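Local atomic coordinates of predicted ATPase of the ABC class (Vibrio vulnificus, PDB entry 5D6A), a protein that binds the ATP analogue AMP-PNP and probably hydrolyses ATP as an ABC-class ATPase, though its cellular role is not established. Residues Asp54-Asp60 and Arg72-Arg77. Numbering follows the deposited sequence.
Sequences DFDLFID and RFRAFR
Arg74 NE donates to Asp60 OD2 at 2.6 Å, a salt bridge that uses the syn lone pair of the carboxylate oxygen. The two flat groups are nearly coplanar, 18° apart, and OD2 meets the guanidinium at its edge. Arg74 runs straight through chi2, and a bend at chi3 (-60°) turns its head over Phe58. There it lies flat on one face of the ring, planes 22° apart, an off-centre cation-pi stack with CZ 4.4 Å from the ring centroid; NH1 lies over the face, offset toward the rim, and NH2 comes closest to CG and CD2. Asp60 and Phe58 thus hold the guanidinium by edge and by face, and Glu139 takes its NH1 in a second salt bridge, which probably limits its rotation further. On the same face of the sheet, Phe58 CE1 touches Phe76 CB.

Underneath runs an antiparallel ladder. Asp56 with Phe76 and Phe58 with Arg74 are hydrogen-bonded pairs, for example Phe58 N to Arg74 O at 2.7 Å, returned by Arg74 N to Phe58 O; Asp60 N reaches Arg72 O beyond them.

The other face is apolar. Ile59 lies alongside Phe73, its CG2 over the ring face, 4.1 Å from the centroid, while CG1 touches CE2. Leu57 CD1 meets the edge of the same ring. Where the strand gives way to loop, Arg77 NE donates to Asp54 O at 3.2 Å from above the carbonyl plane. Asp54 itself pairs with Arg171.

The two segments belong to the beta hairpin of strands 56-61 and 71-78 in the N-terminal region. Strand 48-51 pairs with the first and strand 137-144 with the second, making both inner strands of an antiparallel sheet, and helix 155-172 packs through Ile170 against Phe55 and Ala75.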
loop_
_atom_site.group_PDB
_atom_site.type_symbol
_atom_site.label_atom_id
_atom_site.label_comp_id
_atom_site.label_asym_id
_atom_site.label_seq_id
_atom_site.Cartn_x
_atom_site.Cartn_y
_atom_site.Cartn_z
ATOM N N ASP A 54 23.720 -11.459 -37.981
ATOM C CA ASP A 54 24.120 -12.153 -36.749
ATOM C C ASP A 54 22.967 -12.610 -35.860
ATOM O O ASP A 54 23.201 -13.259 -34.841
ATOM C CB ASP A 54 25.022 -11.240 -35.909
ATOM C CG ASP A 54 26.296 -10.855 -36.624
ATOM O OD1 ASP A 54 26.436 -11.174 -37.823
ATOM O OD2 ASP A 54 27.159 -10.219 -35.980
ATOM N N PHE A 55 21.732 -12.275 -36.224
ATOM C CA PHE A 55 20.592 -12.642 -35.388
ATOM C C PHE A 55 19.257 -12.514 -36.104
ATOM O O PHE A 55 19.176 -11.975 -37.207
ATOM C CB PHE A 55 20.567 -11.739 -34.152
ATOM C CG PHE A 55 20.427 -10.278 -34.470
ATOM C CD1 PHE A 55 21.545 -9.510 -34.773
ATOM C CD2 PHE A 55 19.180 -9.665 -34.461
ATOM C CE1 PHE A 55 21.421 -8.164 -35.067
ATOM C CE2 PHE A 55 19.051 -8.319 -34.753
ATOM C CZ PHE A 55 20.173 -7.567 -35.058
ATOM N N ASP A 56 18.216 -13.027 -35.457
ATOM C CA ASP A 56 16.854 -12.940 -35.956
ATOM C C ASP A 56 16.142 -11.914 -35.090
ATOM O O ASP A 56 16.188 -12.000 -33.864
ATOM C CB ASP A 56 16.143 -14.291 -35.859
ATOM C CG ASP A 56 16.765 -15.354 -36.747
ATOM O OD1 ASP A 56 17.608 -15.015 -37.602
ATOM O OD2 ASP A 56 16.400 -16.537 -36.598
ATOM N N LEU A 57 15.505 -10.935 -35.723
ATOM C CA LEU A 57 14.784 -9.892 -35.002
ATOM C C LEU A 57 13.291 -10.148 -35.092
ATOM O O LEU A 57 12.758 -10.377 -36.178
ATOM C CB LEU A 57 15.107 -8.517 -35.583
ATOM C CG LEU A 57 14.501 -7.309 -34.859
ATOM C CD1 LEU A 57 14.958 -7.249 -33.408
ATOM C CD2 LEU A 57 14.864 -6.021 -35.582
ATOM N N PHE A 58 12.621 -10.105 -33.945
ATOM C CA PHE A 58 11.182 -10.325 -33.876
ATOM C C PHE A 58 10.494 -9.092 -33.302
ATOM O O PHE A 58 10.874 -8.603 -32.241
ATOM C CB PHE A 58 10.873 -11.542 -33.001
ATOM C CG PHE A 58 11.505 -12.815 -33.486
ATOM C CD1 PHE A 58 12.788 -13.167 -33.084
ATOM C CD2 PHE A 58 10.820 -13.664 -34.346
ATOM C CE1 PHE A 58 13.375 -14.340 -33.532
ATOM C CE2 PHE A 58 11.401 -14.838 -34.798
ATOM C CZ PHE A 58 12.680 -15.176 -34.391
ATOM N N ILE A 59 9.492 -8.592 -34.018
ATOM C CA ILE A 59 8.706 -7.438 -33.586
ATOM C C ILE A 59 7.302 -7.987 -33.351
ATOM O O ILE A 59 6.530 -8.157 -34.291
ATOM C CB ILE A 59 8.729 -6.324 -34.645
ATOM C CG1 ILE A 59 10.187 -5.984 -34.987
ATOM C CG2 ILE A 59 7.971 -5.099 -34.149
ATOM C CD1 ILE A 59 10.369 -4.893 -36.018
ATOM N N ASP A 60 6.991 -8.264 -32.087
ATOM C CA ASP A 60 5.733 -8.916 -31.703
ATOM C C ASP A 60 4.501 -8.039 -31.525
ATOM O O ASP A 60 3.439 -8.354 -32.061
ATOM C CB ASP A 60 5.957 -9.698 -30.408
ATOM C CG ASP A 60 7.033 -10.753 -30.546
ATOM O OD1 ASP A 60 7.207 -11.296 -31.657
ATOM O OD2 ASP A 60 7.697 -11.054 -29.535
ATOM N N ARG A 72 6.897 -4.295 -28.113
ATOM C CA ARG A 72 7.699 -5.436 -27.687
ATOM C C ARG A 72 8.542 -6.007 -28.829
ATOM O O ARG A 72 8.049 -6.208 -29.943
ATOM C CB ARG A 72 6.798 -6.537 -27.132
ATOM C CG ARG A 72 5.916 -6.117 -25.967
ATOM C CD ARG A 72 5.132 -7.312 -25.454
ATOM N NE ARG A 72 4.223 -6.988 -24.354
ATOM C CZ ARG A 72 4.559 -6.950 -23.063
ATOM N NH1 ARG A 72 5.808 -7.185 -22.670
ATOM N NH2 ARG A 72 3.636 -6.657 -22.156
ATOM N N PHE A 73 9.815 -6.261 -28.529
ATOM C CA PHE A 73 10.778 -6.819 -29.478
ATOM C C PHE A 73 11.473 -8.037 -28.874
ATOM O O PHE A 73 11.517 -8.194 -27.656
ATOM C CB PHE A 73 11.849 -5.777 -29.823
ATOM C CG PHE A 73 11.414 -4.748 -30.828
ATOM C CD1 PHE A 73 10.389 -3.854 -30.544
ATOM C CD2 PHE A 73 12.081 -4.632 -32.043
ATOM C CE1 PHE A 73 10.009 -2.898 -31.472
ATOM C CE2 PHE A 73 11.710 -3.671 -32.970
ATOM C CZ PHE A 73 10.672 -2.803 -32.684
ATOM N N ARG A 74 12.005 -8.897 -29.735
ATOM C CA ARG A 74 12.759 -10.071 -29.302
ATOM C C ARG A 74 13.885 -10.307 -30.288
ATOM O O ARG A 74 13.742 -10.021 -31.474
ATOM C CB ARG A 74 11.883 -11.324 -29.211
ATOM C CG ARG A 74 10.759 -11.229 -28.193
ATOM C CD ARG A 74 10.011 -12.543 -28.026
ATOM N NE ARG A 74 9.401 -13.015 -29.273
ATOM C CZ ARG A 74 9.914 -13.942 -30.083
ATOM N NH1 ARG A 74 11.059 -14.556 -29.797
ATOM N NH2 ARG A 74 9.260 -14.272 -31.189
ATOM N N ALA A 75 15.005 -10.822 -29.797
ATOM C CA ALA A 75 16.156 -11.096 -30.649
ATOM C C ALA A 75 16.762 -12.438 -30.283
ATOM O O ALA A 75 16.892 -12.763 -29.106
ATOM C CB ALA A 75 17.190 -9.993 -30.512
ATOM N N PHE A 76 17.141 -13.208 -31.297
ATOM C CA PHE A 76 17.725 -14.525 -31.076
ATOM C C PHE A 76 19.130 -14.637 -31.652
ATOM O O PHE A 76 19.395 -14.150 -32.747
ATOM C CB PHE A 76 16.826 -15.603 -31.683
ATOM C CG PHE A 76 17.431 -16.973 -31.657
ATOM C CD1 PHE A 76 17.397 -17.738 -30.501
ATOM C CD2 PHE A 76 18.039 -17.499 -32.791
ATOM C CE1 PHE A 76 17.960 -19.001 -30.472
ATOM C CE2 PHE A 76 18.604 -18.759 -32.770
ATOM C CZ PHE A 76 18.562 -19.513 -31.610
ATOM N N ARG A 77 20.019 -15.287 -30.902
ATOM C CA ARG A 77 21.395 -15.507 -31.336
ATOM C C ARG A 77 21.870 -16.917 -31.025
ATOM O O ARG A 77 21.914 -17.309 -29.861
ATOM C CB ARG A 77 22.353 -14.537 -30.661
ATOM C CG ARG A 77 22.127 -13.077 -30.988
ATOM C CD ARG A 77 23.451 -12.348 -30.878
ATOM N NE ARG A 77 24.368 -12.786 -31.935
ATOM C CZ ARG A 77 25.653 -12.452 -32.024
ATOM N NH1 ARG A 77 26.385 -12.907 -33.034
ATOM N NH2 ARG A 77 26.218 -11.673 -31.107
#